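Local atomic coordinates of Rubredoxin\:oxygen oxidoreductase (Desulfovibrio gigas, PDB entry 1E5D), a protein that catalyses the four-electron reduction of one oxygen molecule to two water molecules, using a diiron centre and the flavin cofactor FMN. Residues K207-L212 / K242-A247; P219-I222 / V228-R231; N336-A341 / A393-A398; Q327-L332 / T360-D365; K108-H113 / W119-V124. All blocks are in the same frame, centred on the assembly; numbering follows the deposited sequence.

Contact 1: K207-L212 / K242-A247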
# COMPACT_ATOMS: atom_id res chain seq x y z
N LYS A 207 -4.92 -5.62 -31.91
CA LYS A 207 -5.84 -6.34 -32.77
C LYS A 207 -7.05 -5.48 -33.12
O LYS A 207 -7.38 -5.25 -34.28
CB LYS A 207 -6.27 -7.64 -32.09
CG LYS A 207 -6.21 -8.87 -32.99
CD LYS A 207 -4.91 -9.63 -32.83
CE LYS A 207 -5.12 -10.95 -32.10
NZ LYS A 207 -4.10 -11.97 -32.44
N ALA A 208 -7.72 -4.98 -32.09
CA ALA A 208 -8.93 -4.19 -32.28
C ALA A 208 -8.66 -3.01 -33.20
O ALA A 208 -9.45 -2.60 -34.04
CB ALA A 208 -9.47 -3.71 -30.94
N ILE A 209 -7.48 -2.41 -33.03
CA ILE A 209 -7.21 -1.26 -33.88
C ILE A 209 -6.99 -1.73 -35.31
O ILE A 209 -7.34 -1.08 -36.29
CB ILE A 209 -5.99 -0.49 -33.36
CG1 ILE A 209 -6.35 0.50 -32.24
CG2 ILE A 209 -5.26 0.20 -34.49
CD1 ILE A 209 -5.15 1.13 -31.57
N GLU A 210 -6.40 -2.91 -35.44
CA GLU A 210 -6.23 -3.51 -36.75
C GLU A 210 -7.58 -3.71 -37.42
O GLU A 210 -7.79 -3.33 -38.57
CB GLU A 210 -5.53 -4.86 -36.63
CG GLU A 210 -4.72 -5.29 -37.83
CD GLU A 210 -4.14 -6.69 -37.61
OE1 GLU A 210 -4.94 -7.64 -37.57
OE2 GLU A 210 -2.91 -6.81 -37.47
N THR A 211 -8.51 -4.32 -36.69
CA THR A 211 -9.79 -4.61 -37.34
C THR A 211 -10.61 -3.36 -37.59
O THR A 211 -11.35 -3.27 -38.58
CB THR A 211 -10.60 -5.64 -36.53
OG1 THR A 211 -11.60 -4.99 -35.74
CG2 THR A 211 -9.67 -6.36 -35.57
N LEU A 212 -10.52 -2.34 -36.73
CA LEU A 212 -11.37 -1.18 -37.03
C LEU A 212 -10.87 -0.50 -38.30
O LEU A 212 -11.64 -0.04 -39.14
CB LEU A 212 -11.42 -0.21 -35.86
CG LEU A 212 -12.15 -0.55 -34.57
CD1 LEU A 212 -13.50 0.16 -34.46
CD2 LEU A 212 -12.37 -2.05 -34.40
N LYS A 242 -1.18 6.95 -30.94
CA LYS A 242 -0.77 6.82 -29.55
C LYS A 242 -1.13 5.48 -28.94
O LYS A 242 -0.28 4.87 -28.30
CB LYS A 242 -1.40 7.98 -28.77
CG LYS A 242 -0.57 9.26 -28.96
CD LYS A 242 0.64 9.23 -28.04
CE LYS A 242 1.88 9.77 -28.73
NZ LYS A 242 3.05 9.84 -27.82
N TYR A 243 -2.37 5.03 -29.13
CA TYR A 243 -2.77 3.76 -28.54
C TYR A 243 -1.88 2.63 -29.03
O TYR A 243 -1.48 1.76 -28.26
CB TYR A 243 -4.25 3.44 -28.83
CG TYR A 243 -5.07 3.76 -27.60
CD1 TYR A 243 -4.87 5.01 -27.00
CD2 TYR A 243 -6.00 2.90 -27.05
CE1 TYR A 243 -5.59 5.37 -25.88
CE2 TYR A 243 -6.72 3.26 -25.92
CZ TYR A 243 -6.50 4.50 -25.34
OH TYR A 243 -7.20 4.88 -24.21
N VAL A 244 -1.56 2.69 -30.32
CA VAL A 244 -0.64 1.72 -30.90
C VAL A 244 0.71 1.81 -30.20
O VAL A 244 1.29 0.84 -29.76
CB VAL A 244 -0.47 1.94 -32.41
CG1 VAL A 244 0.62 1.03 -32.97
CG2 VAL A 244 -1.78 1.70 -33.13
N GLU A 245 1.23 3.03 -30.10
CA GLU A 245 2.45 3.29 -29.35
C GLU A 245 2.33 2.83 -27.90
O GLU A 245 3.23 2.18 -27.36
CB GLU A 245 2.76 4.78 -29.41
CG GLU A 245 4.02 5.22 -28.68
CD GLU A 245 4.24 6.71 -28.86
OE1 GLU A 245 3.74 7.25 -29.87
OE2 GLU A 245 4.91 7.33 -27.99
N TYR A 246 1.22 3.17 -27.24
CA TYR A 246 1.07 2.72 -25.86
C TYR A 246 1.12 1.19 -25.80
O TYR A 246 1.80 0.64 -24.94
CB TYR A 246 -0.23 3.21 -25.22
CG TYR A 246 -0.33 4.72 -25.14
CD1 TYR A 246 0.83 5.49 -25.11
CD2 TYR A 246 -1.56 5.38 -25.11
CE1 TYR A 246 0.78 6.87 -25.04
CE2 TYR A 246 -1.61 6.76 -25.05
CZ TYR A 246 -0.44 7.49 -25.01
OH TYR A 246 -0.46 8.87 -24.94
N ALA A 247 0.40 0.52 -26.69
CA ALA A 247 0.33 -0.94 -26.63
C ALA A 247 1.66 -1.59 -26.99
O ALA A 247 1.93 -2.71 -26.56
CB ALA A 247 -0.77 -1.46 -27.54
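I209 is the residue of 207-212 that reaches 242-247, and everything it offers is carbon. Its CD1 methyl sits 3.7 Å from Y243 CB and 3.8 Å from V244 CG2, lodged against two successive residues of the partner helix. The second branch joins in, with I209 CG2 4.0 Å from V244 CG2, so one valine methyl is met by both arms of the isoleucine. That is what a beta-branched chain is good for on a helix surface: a short arm stays near the backbone while a longer one, here extended (chi2 172°), spans the gap and ends at the root of the tyrosine, clear of its ring.

The polar bonds all lie outside the interface. On helix 233-248, K242 NZ forms a salt bridge of 3.1 Å with E245 OE2, approaching from above the carboxylate plane. Y243 sends its ring inward, where it meets Y194 edge-to-face and its hydroxyl is hydrogen-bonded to F167 N. Y246 likewise turns away, its OH bonded to E187. The side chain of Y243 lies about 7 Å from that of the iron ligand D165.

With no hydrogen bond or charge pair between the segments, the contact is purely apolar, held by van der Waals packing and burial of carbon. Such packing is non-directional, so complementary shape rather than bonding sets how the two helices fit here.

Contact 2: P219-I222 / V228-R231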
# COMPACT_ATOMS: atom_id res chain seq x y z
N PRO A 219 -12.21 7.95 -38.14
CA PRO A 219 -13.08 8.93 -37.48
C PRO A 219 -12.66 10.38 -37.68
O PRO A 219 -11.49 10.69 -37.86
CB PRO A 219 -12.94 8.57 -35.99
CG PRO A 219 -12.33 7.20 -35.97
CD PRO A 219 -11.41 7.18 -37.17
N GLU A 220 -13.67 11.24 -37.63
CA GLU A 220 -13.54 12.68 -37.58
C GLU A 220 -13.74 13.14 -36.13
O GLU A 220 -13.30 14.20 -35.72
CB GLU A 220 -14.53 13.38 -38.51
CG GLU A 220 -13.86 14.23 -39.58
CD GLU A 220 -14.14 13.75 -40.99
OE1 GLU A 220 -15.16 14.19 -41.56
OE2 GLU A 220 -13.36 12.95 -41.53
N PHE A 221 -14.43 12.29 -35.39
CA PHE A 221 -14.73 12.44 -33.99
C PHE A 221 -14.58 11.14 -33.21
O PHE A 221 -15.23 10.14 -33.56
CB PHE A 221 -16.18 12.89 -33.82
CG PHE A 221 -16.43 14.32 -34.23
CD1 PHE A 221 -16.16 15.35 -33.33
CD2 PHE A 221 -16.94 14.62 -35.48
CE1 PHE A 221 -16.40 16.66 -33.70
CE2 PHE A 221 -17.19 15.93 -35.84
CZ PHE A 221 -16.91 16.95 -34.95
N ILE A 222 -13.76 11.14 -32.16
CA ILE A 222 -13.82 9.99 -31.26
C ILE A 222 -14.41 10.44 -29.92
O ILE A 222 -13.94 11.41 -29.35
CB ILE A 222 -12.47 9.31 -31.01
CG1 ILE A 222 -11.92 8.64 -32.26
CG2 ILE A 222 -12.59 8.35 -29.83
CD1 ILE A 222 -10.42 8.41 -32.26
N VAL A 228 -12.11 14.63 -22.90
CA VAL A 228 -12.53 15.43 -24.05
C VAL A 228 -12.79 14.57 -25.28
O VAL A 228 -12.35 13.43 -25.39
CB VAL A 228 -11.49 16.51 -24.40
CG1 VAL A 228 -11.35 17.48 -23.25
CG2 VAL A 228 -10.16 15.86 -24.74
N ILE A 229 -13.55 15.17 -26.19
CA ILE A 229 -13.84 14.53 -27.46
C ILE A 229 -12.74 14.80 -28.48
O ILE A 229 -12.25 15.93 -28.56
CB ILE A 229 -15.19 15.04 -28.01
CG1 ILE A 229 -16.38 14.47 -27.23
CG2 ILE A 229 -15.31 14.76 -29.49
CD1 ILE A 229 -17.56 15.42 -27.18
N PHE A 230 -12.35 13.79 -29.24
CA PHE A 230 -11.35 14.00 -30.30
C PHE A 230 -12.04 14.55 -31.54
O PHE A 230 -12.80 13.84 -32.20
CB PHE A 230 -10.60 12.70 -30.61
CG PHE A 230 -9.69 12.29 -29.46
CD1 PHE A 230 -8.42 12.83 -29.35
CD2 PHE A 230 -10.12 11.39 -28.50
CE1 PHE A 230 -7.59 12.47 -28.30
CE2 PHE A 230 -9.30 11.04 -27.45
CZ PHE A 230 -8.03 11.58 -27.35
N ARG A 231 -11.76 15.82 -31.83
CA ARG A 231 -12.44 16.51 -32.92
C ARG A 231 -11.51 16.79 -34.08
O ARG A 231 -10.57 17.57 -33.99
CB ARG A 231 -13.03 17.81 -32.38
CG ARG A 231 -13.81 18.68 -33.36
CD ARG A 231 -13.53 20.13 -33.03
NE ARG A 231 -14.61 20.82 -32.35
CZ ARG A 231 -14.44 21.82 -31.49
NH1 ARG A 231 -13.22 22.25 -31.19
NH2 ARG A 231 -15.48 22.41 -30.92
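F221 lays its ring alongside the aliphatic stem of R231, with CE1 3.3 Å from R231 CG and both side chains pointing the same way. The overlap uses methylenes; the guanidinium does not stack on F221, its plane being 74° from the ring. R231 can serve here since CG is anti to its backbone N and runs beside the ring before the chain bends at chi2 and chi3, taking the charged end to a salt bridge with D179 and a cation-pi contact with F177. I229 adds a methyl in the plane of the F221 ring, at its edge: CG2 is 4.0 Å from F221 CD1.

In the backbone, I222 and F230 form an antiparallel hydrogen-bonded pair. I222 N gives to F230 O and F230 N to I222 O, each at 2.9 Å. F230 O also receives a CA-H...O contact from F221 CA at 3.0 Å. On the reverse side of the hairpin, I222 CB and F230 CB lie 3.9 Å apart, two bulky apolar residues suited to burial.

Within the metallo-beta-lactamase-like fold, F221 of strand 221-224 is backbone-bonded to K159 and L161, which places it beside strand 160-164, while 230-231 is the outermost strand of the sheet within the chain. The face bearing F221 meets I6 of strand 4-7 in the other sheet; the face bearing I222 and F230 is covered by helix 233-248 through C236, with helix 183-198 touching F230.

Contact 3: N336-A341 / A393-A398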
# COMPACT_ATOMS: atom_id res chain seq x y z
N ASN A 336 8.71 -5.53 -22.25
CA ASN A 336 9.96 -5.01 -22.80
C ASN A 336 10.67 -4.06 -21.83
O ASN A 336 10.99 -2.92 -22.15
CB ASN A 336 9.74 -4.29 -24.13
CG ASN A 336 8.70 -4.93 -25.02
OD1 ASN A 336 8.81 -6.07 -25.47
ND2 ASN A 336 7.66 -4.15 -25.27
N LYS A 337 10.91 -4.59 -20.64
CA LYS A 337 11.55 -3.80 -19.60
C LYS A 337 12.74 -4.55 -19.02
O LYS A 337 12.72 -5.78 -18.92
CB LYS A 337 10.55 -3.50 -18.48
CG LYS A 337 10.10 -2.05 -18.46
CD LYS A 337 8.62 -1.93 -18.82
CE LYS A 337 8.48 -1.24 -20.16
NZ LYS A 337 7.84 0.09 -20.11
N ILE A 338 13.78 -3.80 -18.66
CA ILE A 338 14.89 -4.40 -17.94
C ILE A 338 14.71 -4.15 -16.44
O ILE A 338 14.46 -3.02 -16.02
CB ILE A 338 16.24 -3.82 -18.39
CG1 ILE A 338 16.65 -4.27 -19.80
CG2 ILE A 338 17.33 -4.15 -17.38
CD1 ILE A 338 17.63 -3.31 -20.46
N GLY A 339 14.82 -5.20 -15.66
CA GLY A 339 14.67 -5.12 -14.22
C GLY A 339 15.99 -4.95 -13.50
O GLY A 339 17.06 -5.17 -14.06
N GLY A 340 15.89 -4.54 -12.25
CA GLY A 340 16.95 -4.29 -11.31
C GLY A 340 16.42 -4.34 -9.89
O GLY A 340 15.24 -4.09 -9.65
N ALA A 341 17.28 -4.67 -8.93
CA ALA A 341 16.86 -4.72 -7.54
C ALA A 341 18.00 -4.38 -6.59
O ALA A 341 19.19 -4.54 -6.87
CB ALA A 341 16.28 -6.08 -7.19
N ALA A 393 22.28 -0.15 -17.77
CA ALA A 393 22.26 0.84 -18.85
C ALA A 393 22.88 0.28 -20.12
O ALA A 393 22.42 0.59 -21.22
CB ALA A 393 22.98 2.10 -18.44
N ARG A 394 23.92 -0.53 -19.98
CA ARG A 394 24.57 -1.07 -21.17
C ARG A 394 23.53 -1.88 -21.94
O ARG A 394 23.34 -1.74 -23.14
CB ARG A 394 25.77 -1.94 -20.84
CG ARG A 394 27.07 -1.53 -21.51
CD ARG A 394 28.20 -1.38 -20.51
NE ARG A 394 28.57 0.02 -20.28
CZ ARG A 394 29.67 0.42 -19.65
NH1 ARG A 394 30.52 -0.48 -19.17
NH2 ARG A 394 29.92 1.71 -19.48
N ALA A 395 22.85 -2.72 -21.17
CA ALA A 395 21.81 -3.57 -21.75
C ALA A 395 20.71 -2.73 -22.38
O ALA A 395 20.20 -3.08 -23.44
CB ALA A 395 21.26 -4.50 -20.68
N LEU A 396 20.35 -1.64 -21.72
CA LEU A 396 19.32 -0.74 -22.25
C LEU A 396 19.73 -0.25 -23.64
O LEU A 396 18.98 -0.43 -24.60
CB LEU A 396 19.10 0.47 -21.35
CG LEU A 396 17.66 0.92 -21.09
CD1 LEU A 396 17.66 2.37 -20.61
CD2 LEU A 396 16.78 0.76 -22.32
N LYS A 397 20.90 0.37 -23.72
CA LYS A 397 21.43 0.93 -24.96
C LYS A 397 21.31 -0.06 -26.12
O LYS A 397 20.76 0.28 -27.17
CB LYS A 397 22.89 1.35 -24.77
CG LYS A 397 23.07 2.81 -24.39
CD LYS A 397 24.26 3.01 -23.47
CE LYS A 397 24.05 4.17 -22.51
NZ LYS A 397 25.11 4.22 -21.46
N ALA A 398 21.83 -1.27 -25.91
CA ALA A 398 21.75 -2.34 -26.89
C ALA A 398 20.36 -2.46 -27.50
O ALA A 398 20.20 -2.40 -28.71
CB ALA A 398 22.14 -3.67 -26.26
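The CD1 methyl of I338 drives end-on into the backbone of helix 379-400, landing where A395 passes into L396. It lies 3.4 Å from L396 N and 3.7 Å from A395 C, so it rests on the peptide unit itself. Around this point, A395 CB is 3.8 Å from I338 CD1, and L396 CB flanks the same methyl at 4.2 Å. Alanine suits the spot because its short side chain lets a neighbouring methyl approach the main chain. Isoleucine complements it with an arm extended at chi2 (156°), long enough to bridge from strand to helix. The same side chain also touches I392 and K399 of the helix and P367 of a loop.

One layer out, the strand is pinned by backbone bonds of I338 to G305 and V307, while the helix keeps its own i+4 bonding, such as K397 N to A393 O at 2.9 Å. K397 faces away and ties its NZ to E280 O.

This is the helix-on-sheet layer of the flavodoxin-like fold: strand 338-345 runs between strands 306-310 and 371-374 of the parallel five-stranded sheet, with the C-terminal helix 379-400 lying across one face.

Contact 4: Q327-L332 / T360-D365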
# COMPACT_ATOMS: atom_id res chain seq x y z
N GLN A 327 2.56 -5.47 -6.83
CA GLN A 327 1.31 -6.17 -7.14
C GLN A 327 0.55 -5.41 -8.24
O GLN A 327 0.14 -5.98 -9.24
CB GLN A 327 0.39 -6.33 -5.93
CG GLN A 327 -0.86 -7.16 -6.22
CD GLN A 327 -0.48 -8.54 -6.72
OE1 GLN A 327 0.09 -9.33 -5.96
NE2 GLN A 327 -0.78 -8.84 -7.99
N TYR A 328 0.40 -4.11 -8.03
CA TYR A 328 -0.31 -3.28 -8.99
C TYR A 328 0.34 -3.43 -10.36
O TYR A 328 -0.32 -3.67 -11.36
CB TYR A 328 -0.28 -1.82 -8.58
CG TYR A 328 -1.08 -0.89 -9.45
CD1 TYR A 328 -2.46 -0.90 -9.37
CD2 TYR A 328 -0.48 0.01 -10.32
CE1 TYR A 328 -3.22 -0.05 -10.15
CE2 TYR A 328 -1.24 0.86 -11.11
CZ TYR A 328 -2.61 0.83 -11.02
OH TYR A 328 -3.39 1.66 -11.79
N ILE A 329 1.66 -3.30 -10.36
CA ILE A 329 2.39 -3.28 -11.62
C ILE A 329 2.32 -4.62 -12.33
O ILE A 329 2.09 -4.68 -13.54
CB ILE A 329 3.86 -2.87 -11.40
CG1 ILE A 329 4.00 -1.45 -10.85
CG2 ILE A 329 4.64 -3.04 -12.68
CD1 ILE A 329 5.46 -1.10 -10.62
N LYS A 330 2.51 -5.70 -11.57
CA LYS A 330 2.48 -7.02 -12.18
C LYS A 330 1.18 -7.26 -12.94
O LYS A 330 1.18 -7.85 -14.02
CB LYS A 330 2.68 -8.09 -11.10
CG LYS A 330 2.42 -9.51 -11.57
CD LYS A 330 2.78 -10.47 -10.45
CE LYS A 330 2.45 -11.92 -10.82
NZ LYS A 330 3.68 -12.61 -11.33
N GLY A 331 0.07 -6.79 -12.38
CA GLY A 331 -1.23 -6.98 -13.00
C GLY A 331 -1.33 -6.23 -14.31
O GLY A 331 -2.06 -6.62 -15.23
N LEU A 332 -0.60 -5.11 -14.44
CA LEU A 332 -0.79 -4.32 -15.65
C LEU A 332 0.08 -4.81 -16.80
O LEU A 332 0.05 -4.26 -17.89
CB LEU A 332 -0.52 -2.85 -15.31
CG LEU A 332 -1.67 -2.21 -14.50
CD1 LEU A 332 -1.23 -0.89 -13.90
CD2 LEU A 332 -2.91 -2.04 -15.37
N THR A 360 11.68 -10.95 -12.30
CA THR A 360 11.75 -12.13 -13.16
C THR A 360 10.36 -12.67 -13.45
O THR A 360 10.02 -13.04 -14.58
CB THR A 360 12.63 -13.22 -12.52
OG1 THR A 360 13.98 -12.73 -12.42
CG2 THR A 360 12.68 -14.45 -13.41
N GLY A 361 9.50 -12.75 -12.44
CA GLY A 361 8.16 -13.26 -12.68
C GLY A 361 7.36 -12.39 -13.62
O GLY A 361 6.35 -12.83 -14.18
N MET A 362 7.77 -11.14 -13.81
CA MET A 362 7.02 -10.24 -14.68
C MET A 362 7.60 -10.28 -16.09
O MET A 362 7.13 -9.58 -16.98
CB MET A 362 7.06 -8.80 -14.18
CG MET A 362 6.16 -8.51 -12.99
SD MET A 362 6.37 -6.82 -12.39
CE MET A 362 7.12 -7.13 -10.79
N GLY A 363 8.63 -11.12 -16.22
CA GLY A 363 9.30 -11.33 -17.49
C GLY A 363 10.34 -10.27 -17.77
O GLY A 363 10.76 -10.06 -18.90
N PHE A 364 10.76 -9.58 -16.71
CA PHE A 364 11.76 -8.53 -16.86
C PHE A 364 13.14 -9.12 -17.09
O PHE A 364 13.45 -10.19 -16.57
CB PHE A 364 11.76 -7.64 -15.61
CG PHE A 364 10.56 -6.69 -15.53
CD1 PHE A 364 9.41 -6.95 -16.25
CD2 PHE A 364 10.61 -5.56 -14.74
CE1 PHE A 364 8.33 -6.09 -16.19
CE2 PHE A 364 9.54 -4.70 -14.67
CZ PHE A 364 8.39 -4.96 -15.39
N ASP A 365 13.98 -8.43 -17.84
CA ASP A 365 15.37 -8.86 -18.02
C ASP A 365 16.25 -8.33 -16.89
O ASP A 365 16.26 -7.13 -16.61
CB ASP A 365 15.91 -8.44 -19.38
CG ASP A 365 15.19 -9.06 -20.56
OD1 ASP A 365 14.27 -9.89 -20.39
OD2 ASP A 365 15.56 -8.73 -21.71
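M362 threads its thioether over the last turn of helix 320-331 and packs there against I329 and K330. Its SD is 3.9 Å from K330 CA and 4.2 Å from I329 CG2, while M362 CG meets K330 CB at 4.0 Å. The sulfur therefore rests on backbone and on side-chain roots, where a slim, flexible methionine fits well. M362 CG is anti to the carbonyl carbon, and the chain continues straight at chi2 (176°), so the sulfur is carried across to the other helix before chi3 bends the methyl away. I329, crossing it at about a right angle, is buried and also touches I301 and P334.

M362 owes its position to the way helix 350-361 stops. G363 is the first residue to leave helical geometry, with phi at 83°, and two bonds return from there into the last turn, among them G363 N to T360 O at 2.9 Å: a Schellman motif, with glycine easily adopting the positive phi. Both helix ends belong to the flavodoxin-like half of the chain.

The outer side is looser. K330 stretches along the exposed surface, its methylenes near M362 and its side chain also touching W358, and only at chi4 does the chain bend. Its NZ stays 3.9 Å from G361 O, too far for a hydrogen bond. One turn earlier, Q327 packs on I318 of the second subunit.

Contact 5: K108-H113 / W119-V124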
# COMPACT_ATOMS: atom_id res chain seq x y z
N LYS A 108 -24.63 -10.28 -20.50
CA LYS A 108 -24.20 -11.15 -19.41
C LYS A 108 -23.91 -10.32 -18.17
O LYS A 108 -24.49 -10.50 -17.10
CB LYS A 108 -22.96 -11.94 -19.83
CG LYS A 108 -23.05 -13.44 -19.74
CD LYS A 108 -23.80 -14.06 -20.90
CE LYS A 108 -24.71 -15.19 -20.44
NZ LYS A 108 -26.15 -14.84 -20.55
N ALA A 109 -22.98 -9.38 -18.33
CA ALA A 109 -22.62 -8.51 -17.21
C ALA A 109 -23.83 -7.71 -16.76
O ALA A 109 -23.97 -7.32 -15.59
CB ALA A 109 -21.47 -7.60 -17.63
N MET A 110 -24.76 -7.44 -17.69
CA MET A 110 -25.90 -6.63 -17.27
C MET A 110 -26.75 -7.39 -16.27
O MET A 110 -27.40 -6.80 -15.40
CB MET A 110 -26.71 -6.19 -18.48
CG MET A 110 -27.77 -5.15 -18.17
SD MET A 110 -28.66 -4.71 -19.69
CE MET A 110 -27.37 -3.79 -20.54
N GLU A 111 -26.77 -8.73 -16.34
CA GLU A 111 -27.60 -9.42 -15.36
C GLU A 111 -26.90 -9.55 -14.01
O GLU A 111 -27.57 -9.38 -12.98
CB GLU A 111 -28.03 -10.81 -15.84
CG GLU A 111 -27.57 -11.18 -17.24
CD GLU A 111 -27.91 -12.62 -17.59
OE1 GLU A 111 -27.08 -13.51 -17.30
OE2 GLU A 111 -29.00 -12.86 -18.15
N SER A 112 -25.60 -9.84 -13.98
CA SER A 112 -24.91 -10.01 -12.70
C SER A 112 -24.67 -8.69 -11.98
O SER A 112 -24.31 -8.66 -10.80
CB SER A 112 -23.59 -10.74 -12.92
OG SER A 112 -22.80 -10.05 -13.87
N HIS A 113 -24.87 -7.58 -12.67
CA HIS A 113 -24.84 -6.27 -12.04
C HIS A 113 -26.26 -5.85 -11.64
O HIS A 113 -26.46 -5.31 -10.54
CB HIS A 113 -24.27 -5.19 -12.95
CG HIS A 113 -22.79 -5.06 -13.00
ND1 HIS A 113 -21.97 -5.83 -13.79
CD2 HIS A 113 -21.96 -4.21 -12.35
CE1 HIS A 113 -20.71 -5.47 -13.63
NE2 HIS A 113 -20.67 -4.48 -12.75
N TRP A 119 -36.48 -6.30 -18.88
CA TRP A 119 -35.87 -5.24 -19.67
C TRP A 119 -35.80 -5.62 -21.14
O TRP A 119 -35.42 -6.76 -21.44
CB TRP A 119 -34.46 -4.92 -19.16
CG TRP A 119 -34.38 -4.17 -17.87
CD1 TRP A 119 -35.40 -3.82 -17.04
CD2 TRP A 119 -33.18 -3.69 -17.25
NE1 TRP A 119 -34.92 -3.14 -15.94
CE2 TRP A 119 -33.56 -3.05 -16.05
CE3 TRP A 119 -31.83 -3.73 -17.61
CZ2 TRP A 119 -32.62 -2.46 -15.20
CZ3 TRP A 119 -30.91 -3.14 -16.76
CH2 TRP A 119 -31.30 -2.51 -15.57
N PRO A 120 -36.12 -4.72 -22.04
CA PRO A 120 -36.05 -5.05 -23.47
C PRO A 120 -34.61 -5.07 -23.95
O PRO A 120 -34.22 -4.31 -24.83
CB PRO A 120 -36.79 -3.90 -24.14
CG PRO A 120 -36.62 -2.75 -23.20
CD PRO A 120 -36.58 -3.34 -21.82
N VAL A 121 -33.81 -5.96 -23.36
CA VAL A 121 -32.43 -6.11 -23.78
C VAL A 121 -32.36 -6.85 -25.11
O VAL A 121 -33.03 -7.85 -25.33
CB VAL A 121 -31.61 -6.86 -22.72
CG1 VAL A 121 -30.18 -7.08 -23.18
CG2 VAL A 121 -31.65 -6.10 -21.40
N GLN A 122 -31.53 -6.34 -26.01
CA GLN A 122 -31.33 -6.97 -27.30
C GLN A 122 -29.84 -6.96 -27.61
O GLN A 122 -29.23 -5.90 -27.69
CB GLN A 122 -32.10 -6.27 -28.42
CG GLN A 122 -32.57 -7.21 -29.52
CD GLN A 122 -32.22 -6.75 -30.92
OE1 GLN A 122 -32.98 -6.04 -31.57
NE2 GLN A 122 -31.05 -7.16 -31.41
N VAL A 123 -29.27 -8.14 -27.76
CA VAL A 123 -27.85 -8.33 -28.02
C VAL A 123 -27.48 -7.98 -29.45
O VAL A 123 -28.10 -8.49 -30.39
CB VAL A 123 -27.46 -9.80 -27.75
CG1 VAL A 123 -26.07 -10.11 -28.29
CG2 VAL A 123 -27.58 -10.07 -26.26
N VAL A 124 -26.48 -7.12 -29.62
CA VAL A 124 -25.95 -6.85 -30.95
C VAL A 124 -24.64 -7.61 -31.13
O VAL A 124 -23.98 -7.94 -30.16
CB VAL A 124 -25.74 -5.35 -31.21
CG1 VAL A 124 -27.10 -4.67 -31.31
CG2 VAL A 124 -24.90 -4.71 -30.13
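M110 of helix 104-114 meets W119 and V121, which lead into and lie on strand 121-124, in a beta-alpha-beta unit with strand 99-103. The methionine leaves its helix with CG anti to the backbone N and stays extended through chi2, which carries SD out to the partner segment. Only then, at chi3 (-71°), does it bend and turn the terminal methyl aside.

Across the contact the sulfur meets two residues. It stands at the edge of the W119 indole, 3.9 Å from CE3 and 5.1 Å from the centroid of the six-membered ring, almost exactly in the ring plane (88° off the normal): a Met-aromatic contact of the edge-on kind, in which the polarisable sulfur meets the positive rim of C-H bonds. M110 CG supports it, 4.0 Å from W119 CZ3. On the strand, V121 CG2 comes within 3.7 Å of the same sulfur. V121 has CG1 anti to its backbone N, which leaves CG2 as the branch beside that N and facing M110. W119 meanwhile stacks its ring on Y116, and L88 of helix 88-95 touches both W119 and M110.

Further along the helix, S112 OG is hydrogen-bonded to N375 of the second subunit. Next to it, H113 turns the edge of its ring back toward its own helix, with A109 O in the ring plane: ND1 donates to A109 O at 3.1 Å from 36° above the carbonyl plane, while H113 N reaches the same oxygen from the opposite face.

How the contacts relate
Contacts 1, 2 and 5 belong to the half of the chain that holds the diiron centre, whereas contacts 3 and 4 lie in the flavodoxin-like half. Contact 2 falls within the chain excursion that contact 1 brackets, their centres 16 Å apart. The side chain of Y243 (contact 1) is about 10 Å from the mu-oxo-diiron, that of I222 (contact 2) about 13 Å and that of M110 (contact 5) about 14 Å. From a bound FMN, the side chain of K330 (contact 4) is about 11 Å and that of M110 about 13 Å. Contacts 3 and 4 meet through probable hydrogen bonds, G339 N to D365 O (2.6 Å) and D365 N to K337 O (3.1 Å). Contacts 4 and 5 both touch the second subunit.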